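Local coordinates for clostripain-related protein (Bacteroides thetaiotaomicron, PDB 6N9J) that acts as a secreted cysteine protease of the C11 (clostripain) family, here bound covalently by an irreversible peptide inhibitor, at residues 20-25 / 110-115; 190-195 / 216-221; 232-237 / 323-328; 237-242 / 318-323; 279-284 / 334-339. All coordinates share one frame; numbering follows the deposited sequence.

Interaction 1 (20-25 / 110-115); sequences DNSLSR and WSHGDG
Leu-23 and Ser-22 hold the imidazole of His-112 from two directions. The CD1 methyl of Leu-23 sits over the middle of one ring face, 3.8 Å from the centroid of His-112 and almost on the ring normal, a CH-pi contact. At the ring edge, and in its plane, His-112 NE2 donates to Ser-22 OG over 2.8 Å, with a somewhat bent N-H...O angle of 145°. The amide of Asn-21 slips past the ring on its CD2 side, Asn-21 CG lying 3.7 Å from His-112 CD2. A second aromatic joins the first shell: Leu-23 CB touches Trp-110 CH2 at 3.8 Å, and Leu-23 O meets the same corner of the indole edge-on.

Further out, Asn-21 fixes the turn that carries these groups. With CG at chi1 56°, tucked between the backbone N and the carbonyl carbon, its OD1 accepts from Leu-23 N at 2.8 Å, a capping bond ahead of helix 24-37, while its ND2 reaches Ala-18 O and Gln-129 O. Trp-110 NE1 is held by Asp-30. The bound peptide packs on Leu-23, Trp-110 and His-112 and hydrogen-bonds to the backbone of Gly-113. His-112 and Gly-113, just after strand 105-110, are consistent with the His-Gly motif of clan CD proteases; a ring held at both face and edge is likely to keep a set orientation beside the inhibitor.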
# COMPACT_ATOMS: atom_id res chain seq x y z
N ASP A 20 9.37 8.69 10.76
CA ASP A 20 9.97 8.78 12.08
C ASP A 20 9.78 7.45 12.80
O ASP A 20 8.87 7.28 13.61
CB ASP A 20 9.39 9.92 12.92
CG ASP A 20 10.20 10.16 14.18
OD1 ASP A 20 11.30 9.59 14.27
OD2 ASP A 20 9.75 10.92 15.07
N ASN A 21 10.70 6.54 12.51
CA ASN A 21 10.60 5.14 12.87
C ASN A 21 11.80 4.44 12.27
O ASN A 21 12.66 5.10 11.68
CB ASN A 21 9.28 4.53 12.37
CG ASN A 21 9.10 4.69 10.86
OD1 ASN A 21 10.01 4.40 10.08
ND2 ASN A 21 7.91 5.15 10.46
N SER A 22 11.82 3.11 12.34
CA SER A 22 13.00 2.35 11.93
C SER A 22 13.37 2.52 10.45
O SER A 22 14.50 2.21 10.05
CB SER A 22 12.78 0.87 12.23
OG SER A 22 11.58 0.39 11.66
N LEU A 23 12.43 3.01 9.64
CA LEU A 23 12.63 3.12 8.21
C LEU A 23 13.30 4.43 7.81
O LEU A 23 13.52 4.68 6.62
CB LEU A 23 11.29 2.99 7.47
CG LEU A 23 10.64 1.61 7.62
CD1 LEU A 23 9.31 1.58 6.90
CD2 LEU A 23 11.57 0.53 7.10
N SER A 24 13.65 5.25 8.80
CA SER A 24 14.15 6.60 8.53
C SER A 24 15.34 6.60 7.57
O SER A 24 15.54 7.55 6.81
CB SER A 24 14.54 7.30 9.82
OG SER A 24 15.56 6.57 10.47
N ARG A 25 16.12 5.51 7.61
CA ARG A 25 17.33 5.38 6.80
C ARG A 25 17.06 5.19 5.30
O ARG A 25 17.99 5.27 4.49
CB ARG A 25 18.18 4.21 7.31
CG ARG A 25 17.72 2.86 6.81
CD ARG A 25 18.70 1.75 7.19
NE ARG A 25 18.54 1.32 8.58
CZ ARG A 25 19.36 0.48 9.21
NH1 ARG A 25 20.41 -0.04 8.58
NH2 ARG A 25 19.12 0.15 10.47
N TRP A 110 3.91 6.14 2.36
CA TRP A 110 5.22 5.54 2.61
C TRP A 110 5.45 5.38 4.11
O TRP A 110 5.64 6.38 4.82
CB TRP A 110 6.28 6.44 1.98
CG TRP A 110 7.73 5.99 1.90
CD1 TRP A 110 8.44 5.76 0.76
CD2 TRP A 110 8.66 5.83 2.98
NE1 TRP A 110 9.74 5.43 1.05
CE2 TRP A 110 9.90 5.47 2.41
CE3 TRP A 110 8.56 5.94 4.38
CZ2 TRP A 110 11.03 5.22 3.18
CZ3 TRP A 110 9.69 5.68 5.15
CH2 TRP A 110 10.91 5.33 4.55
N SER A 111 5.45 4.14 4.60
CA SER A 111 5.69 3.87 6.02
C SER A 111 5.64 2.38 6.31
O SER A 111 5.66 1.54 5.40
CB SER A 111 4.65 4.56 6.90
OG SER A 111 5.11 4.69 8.23
N HIS A 112 5.57 2.06 7.60
CA HIS A 112 5.17 0.75 8.07
C HIS A 112 3.68 0.52 7.78
O HIS A 112 2.91 1.48 7.66
CB HIS A 112 5.44 0.60 9.57
CG HIS A 112 6.88 0.39 9.91
ND1 HIS A 112 7.55 -0.79 9.66
CD2 HIS A 112 7.79 1.22 10.48
CE1 HIS A 112 8.80 -0.68 10.06
NE2 HIS A 112 8.98 0.53 10.56
N GLY A 113 3.28 -0.74 7.70
CA GLY A 113 1.89 -1.10 7.47
C GLY A 113 1.61 -2.48 8.05
O GLY A 113 2.52 -3.30 8.19
N ASP A 114 0.35 -2.72 8.40
CA ASP A 114 -0.07 -4.04 8.90
C ASP A 114 -1.56 -4.22 8.60
O ASP A 114 -2.36 -4.56 9.47
CB ASP A 114 0.23 -4.19 10.40
CG ASP A 114 0.42 -5.65 10.82
OD1 ASP A 114 -0.15 -6.55 10.17
OD2 ASP A 114 1.14 -5.90 11.82
N GLY A 115 -1.93 -3.97 7.34
CA GLY A 115 -3.30 -4.20 6.90
C GLY A 115 -4.37 -3.52 7.74
O GLY A 115 -4.29 -2.33 8.03

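Interaction 2 (190-195 / 216-221); sequences GAPYEV and SVYAKK
The start of helix 193-200, with Pro-192 in the N-cap position, leans on the flank of helix 206-221, a small helix-to-helix junction built round Pro-192 and Val-217. The proline ring and the valine lie alongside, pointing opposite ways: Pro-192 CB lies 3.8 Å from Val-217 CG2, and Pro-192 CG is 3.8 Å from Val-217 CB, so the ring rests on the branch point as well as on one methyl. That methyl is the hub of the contact. With Val-217 CG1 anti to the backbone N (chi1 165°), CG2 is left anti to the carbonyl carbon, where Val-217 CG2 also meets Val-195 CG2 at 3.9 Å, in the first turn of helix 193-200, and has Glu-194 OE2 at its margin.

Beside this apolar group, Pro-192 CD approaches Tyr-218 CE2 at 4.0 Å, obliquely to the ring. The tyrosine reaches back along the incoming loop, where Gly-190 O lies near its plane at the hydroxyl edge; the two oxygens are modelled too close together for the nature of that meeting to be judged. The first turn of helix 193-200 is closed by Val-195 N bonding to Pro-192 O at 2.9 Å.

On the other side of the loop Ala-191 CB lies over a face of Tyr-193, 3.5 Å above its plane. Asp-159 accepts from both Tyr-193 OH and Ala-191 N, Tyr-193 packs on helix 24-37 and strand 105-110, and Tyr-218 lies against Pro-187, Pro-189 and Val-238, so the junction bridges helices 24-37 and 206-221 beside the central sheet.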
# COMPACT_ATOMS: atom_id res chain seq x y z
N GLY A 190 11.77 -0.14 -0.65
CA GLY A 190 10.52 0.28 -1.26
C GLY A 190 10.60 0.47 -2.77
O GLY A 190 11.35 -0.21 -3.46
N ALA A 191 9.81 1.40 -3.28
CA ALA A 191 9.76 1.63 -4.72
C ALA A 191 11.09 2.15 -5.25
O ALA A 191 11.84 2.83 -4.55
CB ALA A 191 8.64 2.62 -5.06
N PRO A 192 11.39 1.78 -6.51
CA PRO A 192 12.42 2.41 -7.34
C PRO A 192 11.87 3.70 -7.98
O PRO A 192 11.40 3.71 -9.13
CB PRO A 192 12.70 1.34 -8.40
CG PRO A 192 11.36 0.64 -8.54
CD PRO A 192 10.78 0.61 -7.15
N TYR A 193 11.95 4.79 -7.22
CA TYR A 193 11.23 6.00 -7.60
C TYR A 193 11.82 6.68 -8.81
O TYR A 193 11.26 7.65 -9.32
CB TYR A 193 11.19 6.97 -6.42
CG TYR A 193 10.17 6.55 -5.39
CD1 TYR A 193 8.81 6.76 -5.62
CD2 TYR A 193 10.56 5.95 -4.21
CE1 TYR A 193 7.87 6.37 -4.70
CE2 TYR A 193 9.61 5.56 -3.27
CZ TYR A 193 8.27 5.77 -3.52
OH TYR A 193 7.31 5.39 -2.62
N GLU A 194 12.95 6.17 -9.30
CA GLU A 194 13.52 6.70 -10.52
C GLU A 194 12.71 6.26 -11.75
O GLU A 194 12.79 6.89 -12.80
CB GLU A 194 14.98 6.28 -10.67
CG GLU A 194 15.19 4.83 -11.05
CD GLU A 194 15.21 3.86 -9.86
OE1 GLU A 194 14.83 4.24 -8.72
OE2 GLU A 194 15.63 2.71 -10.09
N VAL A 195 11.93 5.18 -11.63
CA VAL A 195 11.03 4.78 -12.72
C VAL A 195 9.55 4.81 -12.31
O VAL A 195 8.68 4.90 -13.16
CB VAL A 195 11.36 3.38 -13.28
CG1 VAL A 195 12.54 3.46 -14.25
CG2 VAL A 195 11.60 2.36 -12.15
N SER A 216 9.31 -4.46 -11.95
CA SER A 216 10.36 -4.80 -12.89
C SER A 216 11.78 -4.62 -12.34
O SER A 216 12.69 -5.36 -12.70
CB SER A 216 10.21 -3.98 -14.17
OG SER A 216 11.12 -4.42 -15.15
N VAL A 217 11.99 -3.63 -11.47
CA VAL A 217 13.33 -3.44 -10.95
C VAL A 217 13.69 -4.59 -9.99
O VAL A 217 14.80 -5.12 -10.03
CB VAL A 217 13.47 -2.07 -10.25
CG1 VAL A 217 14.73 -2.02 -9.40
CG2 VAL A 217 13.49 -0.96 -11.30
N TYR A 218 12.74 -4.98 -9.15
CA TYR A 218 12.98 -6.06 -8.20
C TYR A 218 13.10 -7.40 -8.91
O TYR A 218 13.94 -8.23 -8.54
CB TYR A 218 11.88 -6.11 -7.14
CG TYR A 218 12.07 -5.04 -6.09
CD1 TYR A 218 12.90 -5.27 -4.99
CD2 TYR A 218 11.47 -3.80 -6.22
CE1 TYR A 218 13.10 -4.29 -4.04
CE2 TYR A 218 11.66 -2.81 -5.27
CZ TYR A 218 12.48 -3.06 -4.18
OH TYR A 218 12.67 -2.07 -3.24
N ALA A 219 12.26 -7.61 -9.92
CA ALA A 219 12.31 -8.81 -10.75
C ALA A 219 13.68 -9.00 -11.41
O ALA A 219 14.11 -10.12 -11.65
CB ALA A 219 11.23 -8.77 -11.81
N LYS A 220 14.37 -7.90 -11.70
CA LYS A 220 15.63 -8.01 -12.42
C LYS A 220 16.85 -8.28 -11.53
O LYS A 220 17.86 -8.80 -12.01
CB LYS A 220 15.86 -6.76 -13.28
CG LYS A 220 15.20 -6.89 -14.64
CD LYS A 220 15.06 -5.57 -15.36
CE LYS A 220 14.52 -5.78 -16.77
NZ LYS A 220 13.84 -4.57 -17.30
N LYS A 221 16.78 -7.96 -10.25
CA LYS A 221 17.89 -8.27 -9.36
C LYS A 221 17.54 -9.44 -8.44
O LYS A 221 18.29 -9.77 -7.52
CB LYS A 221 18.31 -7.04 -8.56
CG LYS A 221 17.16 -6.18 -8.11
CD LYS A 221 17.65 -5.01 -7.26
CE LYS A 221 18.73 -4.22 -7.98
NZ LYS A 221 19.23 -3.09 -7.13

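Interaction 3 (232-237 / 323-328); sequences ENWTGG and NNYCTY
Gly-236 and Trp-234, on the loop between helix 206-221 and strand 239-244, come up against Asn-324 and Tyr-325 of strand 315-327, in the mixed central sheet of the C11 protease fold. Direct polar contact is thin. Tyr-325 N donates to Gly-236 O over 3.3 Å, a weak bond with an N-H...O angle of 124°, and Asn-324 CA makes a C-H...O contact of 3.4 Å with the same carbonyl oxygen. Gly-236 has no side chain between this peptide and Tyr-325 CB, which permits the close approach.

Water does more. One water molecule takes the indole N-H, Trp-234 NE1 lying 2.9 Å from its oxygen with the water in the ring plane, and a second N-H from Tyr-325 N. Gly-237 O and, more weakly, Gly-236 O are near enough to accept from it, though the water has more acceptors in reach than protons. The indole, the loop backbone and the strand are thus tied through a single point.

The aromatic contact is Trp-234 with Tyr-325: Trp-234 CZ2 touches Tyr-325 CD2 at 3.9 Å, with the ring planes close to perpendicular but meeting obliquely, centroids 5.7 Å apart. The bound peptide lays its backbone on Trp-234 and an apolar side chain on Tyr-325, so this pair lines part of the inhibitor site.

Within the strand, Asn-324 ND2 folds back to Asn-323 O at 2.8 Å, entering well above the carbonyl plane rather than on a lone pair.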
# COMPACT_ATOMS: atom_id res chain seq x y z
N GLU A 232 20.95 -2.34 0.89
CA GLU A 232 21.52 -1.62 -0.25
C GLU A 232 21.30 -2.33 -1.58
O GLU A 232 21.53 -1.75 -2.64
CB GLU A 232 23.03 -1.41 -0.04
CG GLU A 232 23.39 -0.23 0.83
CD GLU A 232 23.32 -0.55 2.31
OE1 GLU A 232 22.96 -1.69 2.67
OE2 GLU A 232 23.64 0.35 3.12
N ASN A 233 20.87 -3.58 -1.51
CA ASN A 233 20.76 -4.42 -2.70
C ASN A 233 19.75 -5.55 -2.51
O ASN A 233 20.10 -6.63 -2.03
CB ASN A 233 22.13 -5.00 -3.04
CG ASN A 233 22.11 -5.85 -4.30
OD1 ASN A 233 21.29 -5.63 -5.19
ND2 ASN A 233 23.03 -6.81 -4.39
N TRP A 234 18.50 -5.31 -2.89
CA TRP A 234 17.45 -6.27 -2.61
C TRP A 234 17.33 -7.31 -3.72
O TRP A 234 16.86 -7.01 -4.82
CB TRP A 234 16.11 -5.57 -2.41
CG TRP A 234 15.17 -6.38 -1.60
CD1 TRP A 234 14.27 -7.31 -2.06
CD2 TRP A 234 15.03 -6.37 -0.16
NE1 TRP A 234 13.58 -7.86 -0.99
CE2 TRP A 234 14.03 -7.30 0.17
CE3 TRP A 234 15.66 -5.64 0.86
CZ2 TRP A 234 13.63 -7.52 1.49
CZ3 TRP A 234 15.26 -5.87 2.17
CH2 TRP A 234 14.26 -6.80 2.47
N THR A 235 17.76 -8.53 -3.40
CA THR A 235 17.68 -9.66 -4.32
C THR A 235 16.53 -10.61 -3.96
O THR A 235 16.36 -11.67 -4.57
CB THR A 235 19.02 -10.45 -4.35
OG1 THR A 235 19.31 -10.96 -3.04
CG2 THR A 235 20.17 -9.56 -4.81
N GLY A 236 15.73 -10.22 -2.97
CA GLY A 236 14.68 -11.08 -2.45
C GLY A 236 13.35 -11.05 -3.19
O GLY A 236 12.42 -11.75 -2.80
N GLY A 237 13.27 -10.26 -4.26
CA GLY A 237 12.06 -10.18 -5.06
C GLY A 237 10.95 -9.33 -4.46
O GLY A 237 11.18 -8.57 -3.51
N ASN A 323 9.76 -16.58 -5.20
CA ASN A 323 9.88 -16.44 -3.76
C ASN A 323 9.86 -14.97 -3.40
O ASN A 323 10.12 -14.11 -4.25
CB ASN A 323 11.18 -17.08 -3.24
CG ASN A 323 11.24 -18.58 -3.47
OD1 ASN A 323 10.22 -19.26 -3.52
ND2 ASN A 323 12.46 -19.11 -3.60
N ASN A 324 9.50 -14.68 -2.15
CA ASN A 324 9.67 -13.35 -1.56
C ASN A 324 10.42 -13.51 -0.24
O ASN A 324 10.34 -14.56 0.40
CB ASN A 324 8.32 -12.67 -1.31
CG ASN A 324 7.83 -11.87 -2.50
OD1 ASN A 324 7.35 -10.75 -2.35
ND2 ASN A 324 7.96 -12.44 -3.69
N TYR A 325 11.15 -12.47 0.18
CA TYR A 325 11.79 -12.48 1.48
C TYR A 325 10.78 -12.13 2.57
O TYR A 325 10.03 -11.17 2.43
CB TYR A 325 12.97 -11.51 1.50
CG TYR A 325 13.82 -11.55 2.77
CD1 TYR A 325 14.87 -12.44 2.90
CD2 TYR A 325 13.57 -10.66 3.82
CE1 TYR A 325 15.65 -12.45 4.05
CE2 TYR A 325 14.34 -10.66 4.97
CZ TYR A 325 15.38 -11.56 5.08
OH TYR A 325 16.16 -11.57 6.22
N CYS A 326 10.76 -12.92 3.65
CA CYS A 326 9.83 -12.68 4.75
C CYS A 326 10.60 -12.76 6.03
O CYS A 326 11.66 -13.39 6.08
CB CYS A 326 8.67 -13.69 4.76
SG CYS A 326 7.46 -13.50 3.41
N THR A 327 10.07 -12.15 7.09
CA THR A 327 10.80 -12.08 8.33
C THR A 327 10.07 -12.79 9.46
O THR A 327 8.86 -12.94 9.44
CB THR A 327 11.09 -10.61 8.75
OG1 THR A 327 9.86 -9.92 9.04
CG2 THR A 327 11.85 -9.87 7.66
N TYR A 328 10.85 -13.25 10.43
CA TYR A 328 10.28 -13.72 11.68
C TYR A 328 10.12 -12.52 12.59
O TYR A 328 10.61 -11.43 12.28
CB TYR A 328 11.18 -14.75 12.33
CG TYR A 328 11.43 -16.00 11.53
CD1 TYR A 328 12.45 -16.06 10.59
CD2 TYR A 328 10.69 -17.16 11.78
CE1 TYR A 328 12.70 -17.22 9.89
CE2 TYR A 328 10.93 -18.31 11.09
CZ TYR A 328 11.94 -18.35 10.14
OH TYR A 328 12.17 -19.51 9.46
O HOH W 1 11.28 -9.70 -1.08

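Interaction 4 (237-242 / 318-323); sequences GVSISV and KNTTDN
Antiparallel beta pairing joins strand 239-244 to strand 315-327 in the central mixed sheet, with Ser-239 opposite Thr-320, Ile-240 opposite Asn-319 and Ser-241 opposite Lys-318. The short strand axes run 4.8 Å apart and almost exactly antiparallel, at 179°. Ile-240 and Asn-319 form the hydrogen-bonded pair: Ile-240 N to Asn-319 O and Asn-319 N to Ile-240 O each span 2.9 Å. The flanking pairs are non-hydrogen-bonded, with C-H...O contacts from the CA atoms of Ser-239 and Lys-318.

On one face Ser-239 CB meets Thr-320 OG1 at 3.3 Å, and beyond it Ser-241 CB lies against Lys-318 CB. The hydroxyl of Ser-241 turns to Gly-343 O and Gln-164. On the other face Ile-240 packs toward Ile-180 and Trp-317, while Asn-319 leans on Tyr-215 of helix 206-221.

Past the regular pairs, Thr-321 N still bonds to Val-238 O, but the return bond changes character. With chi1 at 47° the Thr-321 hydroxyl stands between its own backbone N and carbonyl carbon, and Val-238 N donates to Thr-321 OG1 over 3.2 Å in place of a backbone oxygen. The same hydroxyl donates to Asn-323 O at 2.7 Å, so it bridges the two segments where strand 315-327 is interrupted. Next to it, Thr-320 OG1 donates to Thr-321 O at 2.8 Å, in the carbonyl plane and on a lone pair.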
# COMPACT_ATOMS: atom_id res chain seq x y z
N GLY A 237 13.27 -10.26 -4.26
CA GLY A 237 12.06 -10.18 -5.06
C GLY A 237 10.95 -9.33 -4.46
O GLY A 237 11.18 -8.57 -3.51
N VAL A 238 9.75 -9.44 -5.03
CA VAL A 238 8.60 -8.64 -4.60
C VAL A 238 7.33 -9.21 -5.21
O VAL A 238 7.37 -9.92 -6.21
CB VAL A 238 8.73 -7.14 -5.02
CG1 VAL A 238 8.40 -6.95 -6.49
CG2 VAL A 238 7.81 -6.27 -4.17
N SER A 239 6.19 -8.90 -4.61
CA SER A 239 4.90 -9.24 -5.17
C SER A 239 3.97 -8.03 -5.12
O SER A 239 3.87 -7.35 -4.09
CB SER A 239 4.27 -10.40 -4.41
OG SER A 239 4.03 -10.02 -3.08
N ILE A 240 3.29 -7.75 -6.22
CA ILE A 240 2.47 -6.55 -6.34
C ILE A 240 1.18 -6.88 -7.08
O ILE A 240 1.18 -7.73 -7.95
CB ILE A 240 3.23 -5.41 -7.11
CG1 ILE A 240 4.51 -5.01 -6.38
CG2 ILE A 240 2.34 -4.17 -7.31
CD1 ILE A 240 4.27 -4.20 -5.11
N SER A 241 0.08 -6.23 -6.70
CA SER A 241 -1.14 -6.28 -7.50
C SER A 241 -1.85 -4.91 -7.55
O SER A 241 -1.47 -3.96 -6.85
CB SER A 241 -2.11 -7.34 -6.95
OG SER A 241 -2.59 -6.99 -5.65
N VAL A 242 -2.88 -4.83 -8.39
CA VAL A 242 -3.68 -3.62 -8.55
C VAL A 242 -5.15 -3.98 -8.43
O VAL A 242 -5.66 -4.81 -9.20
CB VAL A 242 -3.44 -2.93 -9.93
CG1 VAL A 242 -4.44 -1.80 -10.15
CG2 VAL A 242 -2.03 -2.41 -10.05
N LYS A 318 -1.40 -8.39 -11.53
CA LYS A 318 -0.59 -8.95 -10.44
C LYS A 318 0.69 -9.59 -10.96
O LYS A 318 0.75 -10.06 -12.10
CB LYS A 318 -1.37 -9.97 -9.62
CG LYS A 318 -1.61 -11.28 -10.36
CD LYS A 318 -2.49 -12.20 -9.55
CE LYS A 318 -3.02 -13.32 -10.43
NZ LYS A 318 -1.90 -14.07 -11.03
N ASN A 319 1.73 -9.58 -10.13
CA ASN A 319 2.96 -10.27 -10.48
C ASN A 319 3.80 -10.51 -9.24
O ASN A 319 3.78 -9.71 -8.31
CB ASN A 319 3.76 -9.49 -11.52
CG ASN A 319 4.27 -10.37 -12.63
OD1 ASN A 319 4.44 -11.58 -12.46
ND2 ASN A 319 4.53 -9.78 -13.79
N THR A 320 4.53 -11.61 -9.23
CA THR A 320 5.41 -11.94 -8.12
C THR A 320 6.61 -12.71 -8.62
O THR A 320 6.52 -13.44 -9.60
CB THR A 320 4.68 -12.76 -7.03
OG1 THR A 320 5.57 -12.98 -5.91
CG2 THR A 320 4.22 -14.11 -7.58
N THR A 321 7.74 -12.54 -7.97
CA THR A 321 8.85 -13.45 -8.15
C THR A 321 8.46 -14.78 -7.47
O THR A 321 7.55 -14.80 -6.65
CB THR A 321 10.14 -12.86 -7.57
OG1 THR A 321 9.87 -12.35 -6.25
CG2 THR A 321 10.61 -11.71 -8.44
N ASP A 322 9.12 -15.88 -7.81
CA ASP A 322 8.71 -17.19 -7.30
C ASP A 322 8.79 -17.27 -5.77
O ASP A 322 7.97 -17.93 -5.13
CB ASP A 322 9.54 -18.30 -7.93
CG ASP A 322 9.28 -18.45 -9.43
OD1 ASP A 322 8.12 -18.29 -9.85
OD2 ASP A 322 10.25 -18.71 -10.18
N ASN A 323 9.76 -16.58 -5.20
CA ASN A 323 9.88 -16.44 -3.76
C ASN A 323 9.86 -14.97 -3.40
O ASN A 323 10.12 -14.11 -4.25
CB ASN A 323 11.18 -17.08 -3.24
CG ASN A 323 11.24 -18.58 -3.47
OD1 ASN A 323 10.22 -19.26 -3.52
ND2 ASN A 323 12.46 -19.11 -3.60

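Interaction 5 (279-284 / 334-339); sequences YDPLRE and KMVSMD
Val-336 stands with CG1 anti to the backbone N (chi1 172°) and CG2 anti to the carbonyl carbon, and this fork presents both methyls to the 279-284 loop: Val-336 CG1 meets Pro-281 CG at 3.8 Å, and Val-336 CG2 meets Leu-282 CD1 at 4.1 Å. Both pairs interdigitate, each side chain running past the other toward the opposite backbone. Met-338 is bent twice, at chi1 and again at chi2 (-64°), which swings its sulfur toward Tyr-279.

That sulfur approaches the ring at its rim: Met-338 SD is 4.3 Å from Tyr-279 CD1 and lies close to the ring plane, 85° off the normal, a Met-aromatic contact made edge-on. The phenol oxygen points on to Asp-289, which bonds to it. At the opposite end of the contact the aliphatic stem of Lys-334, extended beyond CG, passes Leu-282, with Leu-282 CD2 at 4.0 Å from Lys-334 CE and Leu-282 CD1 at 4.1 Å from Lys-334 CG. No hydrogen bond crosses between the segments, so apolar and sulfur contacts carry the whole join.

A type I turn from Asp-280 to Arg-283 sets Pro-281 and Leu-282 side by side on the face that meets the strand. Asp-280 braces it by accepting from the backbone N of Asn-286 and Tyr-287. The loop thus packs on strand 333-337, whose backbone pairs with strand 315-327 through Val-336 and Asn-324; Arg-283 adds a bond to Thr-327 of that strand, and Tyr-279 O bonds to Thr-184.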
# COMPACT_ATOMS: atom_id res chain seq x y z
N TYR A 279 0.66 -15.13 3.70
CA TYR A 279 1.58 -14.03 3.39
C TYR A 279 2.46 -13.61 4.56
O TYR A 279 3.45 -12.91 4.36
CB TYR A 279 0.80 -12.81 2.87
CG TYR A 279 0.19 -13.05 1.51
CD1 TYR A 279 0.99 -13.35 0.41
CD2 TYR A 279 -1.19 -13.00 1.33
CE1 TYR A 279 0.43 -13.57 -0.83
CE2 TYR A 279 -1.75 -13.23 0.09
CZ TYR A 279 -0.93 -13.52 -0.99
OH TYR A 279 -1.48 -13.76 -2.23
N ASP A 280 2.11 -14.02 5.78
CA ASP A 280 3.01 -13.88 6.93
C ASP A 280 3.24 -15.22 7.64
O ASP A 280 2.86 -15.38 8.80
CB ASP A 280 2.44 -12.84 7.91
CG ASP A 280 1.05 -13.20 8.42
OD1 ASP A 280 0.36 -14.00 7.75
OD2 ASP A 280 0.65 -12.67 9.49
N PRO A 281 3.89 -16.18 6.95
CA PRO A 281 3.98 -17.54 7.48
C PRO A 281 4.98 -17.69 8.63
O PRO A 281 4.97 -18.69 9.34
CB PRO A 281 4.44 -18.35 6.27
CG PRO A 281 5.23 -17.39 5.46
CD PRO A 281 4.63 -16.03 5.68
N LEU A 282 5.84 -16.70 8.81
CA LEU A 282 6.88 -16.81 9.82
C LEU A 282 6.49 -16.03 11.06
O LEU A 282 7.21 -16.02 12.06
CB LEU A 282 8.22 -16.31 9.27
CG LEU A 282 8.60 -16.80 7.87
CD1 LEU A 282 9.94 -16.22 7.46
CD2 LEU A 282 8.63 -18.33 7.82
N ARG A 283 5.33 -15.37 11.00
CA ARG A 283 4.81 -14.59 12.12
C ARG A 283 3.42 -15.08 12.56
O ARG A 283 3.23 -16.27 12.80
CB ARG A 283 4.78 -13.11 11.75
CG ARG A 283 6.17 -12.50 11.56
CD ARG A 283 6.10 -11.06 11.04
NE ARG A 283 7.43 -10.45 10.97
CZ ARG A 283 7.83 -9.43 11.73
NH1 ARG A 283 9.06 -8.96 11.61
NH2 ARG A 283 7.00 -8.89 12.62
N GLU A 284 2.45 -14.18 12.65
CA GLU A 284 1.16 -14.51 13.27
C GLU A 284 0.18 -15.26 12.35
O GLU A 284 -0.87 -15.70 12.81
CB GLU A 284 0.50 -13.24 13.80
N LYS A 334 14.01 -15.13 5.83
CA LYS A 334 14.40 -16.07 4.78
C LYS A 334 13.44 -15.93 3.60
O LYS A 334 12.41 -15.26 3.70
CB LYS A 334 14.42 -17.51 5.30
CG LYS A 334 13.05 -18.09 5.61
CD LYS A 334 13.10 -19.62 5.70
CE LYS A 334 11.74 -20.21 6.05
NZ LYS A 334 11.76 -21.70 6.10
N MET A 335 13.79 -16.56 2.48
CA MET A 335 12.91 -16.61 1.30
C MET A 335 11.74 -17.55 1.54
O MET A 335 11.91 -18.62 2.11
CB MET A 335 13.69 -17.05 0.06
CG MET A 335 14.90 -16.17 -0.27
SD MET A 335 14.48 -14.45 -0.61
CE MET A 335 13.55 -14.65 -2.13
N VAL A 336 10.55 -17.15 1.10
CA VAL A 336 9.35 -17.99 1.22
C VAL A 336 8.65 -18.12 -0.13
O VAL A 336 8.57 -17.15 -0.89
CB VAL A 336 8.37 -17.39 2.26
CG1 VAL A 336 7.04 -18.15 2.25
CG2 VAL A 336 9.01 -17.39 3.65
N SER A 337 8.14 -19.30 -0.45
CA SER A 337 7.49 -19.54 -1.74
C SER A 337 6.19 -18.74 -1.89
O SER A 337 5.37 -18.70 -0.97
CB SER A 337 7.22 -21.03 -1.92
OG SER A 337 6.64 -21.30 -3.19
N MET A 338 6.02 -18.08 -3.04
CA MET A 338 4.78 -17.36 -3.33
C MET A 338 3.85 -18.19 -4.22
O MET A 338 2.93 -17.65 -4.84
CB MET A 338 5.08 -16.00 -4.00
CG MET A 338 5.67 -14.96 -3.03
SD MET A 338 4.57 -14.47 -1.68
CE MET A 338 5.51 -14.96 -0.24
N ASP A 339 4.08 -19.50 -4.27
CA ASP A 339 3.22 -20.41 -5.02
C ASP A 339 1.77 -20.31 -4.54
O ASP A 339 1.49 -20.53 -3.36
CB ASP A 339 3.73 -21.84 -4.88
CG ASP A 339 2.95 -22.82 -5.72
OD1 ASP A 339 3.27 -22.96 -6.92
OD2 ASP A 339 2.01 -23.45 -5.17

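How the interactions relate
From the N terminus, interaction 1 closes first, bringing the turn before helix 24-37 to the loop after strand 105-110. Interaction 2 follows in series, a short closure between helices 193-200 and 206-221; it touches interaction 1 where Tyr-193 packs on Trp-110. Interactions 3 and 4 share Gly-237 and Asn-323, with 4 nested in the loop closed by 3, and both rest on strand 315-327. Interaction 5 crosses the two, because 279-284 lies inside their loops and 334-339 beyond them. Tyr-218 of interaction 2 packs on both Trp-234 and Val-238. Strands 239-244, 315-327 and 333-337 thus link interactions 3, 4 and 5 as neighbours in the sheet.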